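Local atomic coordinates of IroE-like serine hydrolase (Shewanella oneidensis, PDB entry 3GFF), a protein that probably hydrolyses ester bonds as an IroE-like serine hydrolase of the esterase D family, with an alpha/beta-hydrolase fold. Residues 45-50 and 79-84. Sequence-based numbering, arbitrary orientation.
Sequences VVYLLD and VGIHNT
Tyr47 and Val79 face each other as a parallel bridge pair, their side chains side by side and pointing the same way from the sheet. The ring meets the valine obliquely through its CD2-CE2 side: Tyr47 CD2 lies 3.8 Å from Val79 CB, and CE2 is almost as near to Val79 CG1. Val79 has CG1 anti to its backbone N (chi1 179°), which sets that methyl against the tyrosine and leaves CG2 to meet Val45 CG1 at 3.6 Å. Farther along, Ile81 sends CD1 into the angle between two partners, 4.1 Å from Tyr47 CD2 and 4.0 Å from Leu49 CD2. With the ring cut back to an alanine here, the side of Val79 that lies against it would probably be left uncovered, and Ile81 CD1 would lose one of its apolar contacts.

Three nearly straight backbone bonds fix the register: Val79 N to Val46 O, Leu48 N to Val79 O at 2.7 Å, and Ile81 N to Leu48 O. Leu48, bridged to Gly80, points to the sheet face opposite Tyr47. Past the strand ends the chains spread, and a weak bond from Asn83 ND2 to Asp50 OD1 (2.7 Å, 130° at the hydrogen) spans them, with amide and carboxylate planes 64° apart. The same OD1 also forms a salt bridge with Arg86, which probably helps to hold the carboxylate in place.

The strands are the two arms of a beta-alpha-beta crossover through helix 51-65. Helix 114-132 covers the face bearing Tyr47, Val79 and Ile81, with Ala126, Ile129 and Leu125 respectively, while strand 138-144 bonds to the other edge of 43-48 and leads toward Ser145 of a probable nucleophile elbow.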
loop_
_atom_site.group_PDB
_atom_site.type_symbol
_atom_site.label_atom_id
_atom_site.label_comp_id
_atom_site.label_asym_id
_atom_site.label_seq_id
_atom_site.Cartn_x
_atom_site.Cartn_y
_atom_site.Cartn_z
ATOM N N VAL A 45 6.186 -16.097 -10.412
ATOM C CA VAL A 45 6.837 -16.031 -9.118
ATOM C C VAL A 45 7.444 -14.654 -8.965
ATOM O O VAL A 45 8.228 -14.214 -9.813
ATOM C CB VAL A 45 7.930 -17.107 -8.948
ATOM C CG1 VAL A 45 8.516 -17.078 -7.465
ATOM C CG2 VAL A 45 7.391 -18.501 -9.305
ATOM N N VAL A 46 7.073 -13.977 -7.880
ATOM C CA VAL A 46 7.614 -12.646 -7.581
ATOM C C VAL A 46 8.595 -12.838 -6.436
ATOM O O VAL A 46 8.234 -13.182 -5.302
ATOM C CB VAL A 46 6.504 -11.574 -7.286
ATOM C CG1 VAL A 46 7.126 -10.252 -6.916
ATOM C CG2 VAL A 46 5.602 -11.333 -8.545
ATOM N N TYR A 47 9.864 -12.663 -6.757
ATOM C CA TYR A 47 10.935 -12.766 -5.745
ATOM C C TYR A 47 11.205 -11.405 -5.121
ATOM O O TYR A 47 11.534 -10.478 -5.834
ATOM C CB TYR A 47 12.217 -13.280 -6.390
ATOM C CG TYR A 47 12.203 -14.758 -6.771
ATOM C CD1 TYR A 47 11.707 -15.164 -7.997
ATOM C CD2 TYR A 47 12.769 -15.726 -5.945
ATOM C CE1 TYR A 47 11.738 -16.460 -8.378
ATOM C CE2 TYR A 47 12.793 -17.042 -6.304
ATOM C CZ TYR A 47 12.268 -17.407 -7.530
ATOM O OH TYR A 47 12.274 -18.704 -7.960
ATOM N N LEU A 48 11.049 -11.289 -3.801
ATOM C CA LEU A 48 11.290 -10.037 -3.085
ATOM C C LEU A 48 12.600 -10.133 -2.264
ATOM O O LEU A 48 12.738 -11.026 -1.417
ATOM C CB LEU A 48 10.134 -9.726 -2.121
ATOM C CG LEU A 48 8.692 -9.808 -2.653
ATOM C CD1 LEU A 48 7.741 -9.620 -1.482
ATOM C CD2 LEU A 48 8.419 -8.749 -3.816
ATOM N N LEU A 49 13.547 -9.229 -2.546
ATOM C CA LEU A 49 14.777 -9.116 -1.776
ATOM C C LEU A 49 14.480 -8.365 -0.480
ATOM O O LEU A 49 13.409 -7.772 -0.351
ATOM C CB LEU A 49 15.848 -8.382 -2.575
ATOM C CG LEU A 49 16.268 -9.074 -3.872
ATOM C CD1 LEU A 49 17.400 -8.322 -4.531
ATOM C CD2 LEU A 49 16.646 -10.525 -3.622
ATOM N N ASP A 50 15.438 -8.392 0.455
ATOM C CA ASP A 50 15.290 -7.800 1.789
ATOM C C ASP A 50 14.052 -8.318 2.466
ATOM O O ASP A 50 13.332 -7.557 3.104
ATOM C CB ASP A 50 15.257 -6.270 1.731
ATOM C CG ASP A 50 16.594 -5.689 1.443
ATOM O OD1 ASP A 50 17.569 -6.163 2.090
ATOM O OD2 ASP A 50 16.674 -4.793 0.585
ATOM N N VAL A 79 7.918 -15.064 -3.188
ATOM C CA VAL A 79 9.086 -15.585 -2.505
ATOM C C VAL A 79 9.875 -14.421 -1.890
ATOM O O VAL A 79 10.337 -13.571 -2.611
ATOM C CB VAL A 79 10.004 -16.384 -3.451
ATOM C CG1 VAL A 79 11.242 -16.884 -2.681
ATOM C CG2 VAL A 79 9.252 -17.563 -3.986
ATOM N N GLY A 80 9.976 -14.382 -0.556
ATOM C CA GLY A 80 10.772 -13.376 0.167
ATOM C C GLY A 80 12.115 -13.976 0.579
ATOM O O GLY A 80 12.166 -15.001 1.267
ATOM N N ILE A 81 13.210 -13.350 0.163
ATOM C CA ILE A 81 14.541 -13.881 0.466
ATOM C C ILE A 81 15.174 -13.128 1.639
ATOM O O ILE A 81 15.334 -11.919 1.598
ATOM C CB ILE A 81 15.461 -13.851 -0.802
ATOM C CG1 ILE A 81 14.747 -14.495 -1.978
ATOM C CG2 ILE A 81 16.822 -14.591 -0.566
ATOM C CD1 ILE A 81 15.513 -14.396 -3.263
ATOM N N HIS A 82 15.529 -13.832 2.708
ATOM C CA HIS A 82 16.139 -13.138 3.819
ATOM C C HIS A 82 17.609 -12.973 3.562
ATOM O O HIS A 82 18.197 -13.754 2.831
ATOM C CB HIS A 82 15.963 -13.847 5.152
ATOM C CG HIS A 82 14.547 -14.015 5.545
ATOM N ND1 HIS A 82 14.172 -14.723 6.658
ATOM C CD2 HIS A 82 13.401 -13.616 4.939
ATOM C CE1 HIS A 82 12.853 -14.713 6.753
ATOM N NE2 HIS A 82 12.361 -14.052 5.718
ATOM N N ASN A 83 18.172 -11.945 4.191
ATOM C CA ASN A 83 19.580 -11.666 4.158
ATOM C C ASN A 83 20.374 -12.346 5.274
ATOM O O ASN A 83 19.858 -12.708 6.338
ATOM C CB ASN A 83 19.812 -10.162 4.302
ATOM C CG ASN A 83 19.562 -9.417 3.038
ATOM O OD1 ASN A 83 20.110 -9.763 2.002
ATOM N ND2 ASN A 83 18.787 -8.360 3.116
ATOM N N THR A 84 21.650 -12.543 4.982
ATOM C CA THR A 84 22.610 -12.955 5.986
ATOM C C THR A 84 23.609 -11.770 5.899
ATOM O O THR A 84 23.494 -10.804 6.657
ATOM C CB THR A 84 23.206 -14.307 5.661
ATOM O OG1 THR A 84 23.944 -14.220 4.447
ATOM C CG2 THR A 84 22.095 -15.372 5.518
#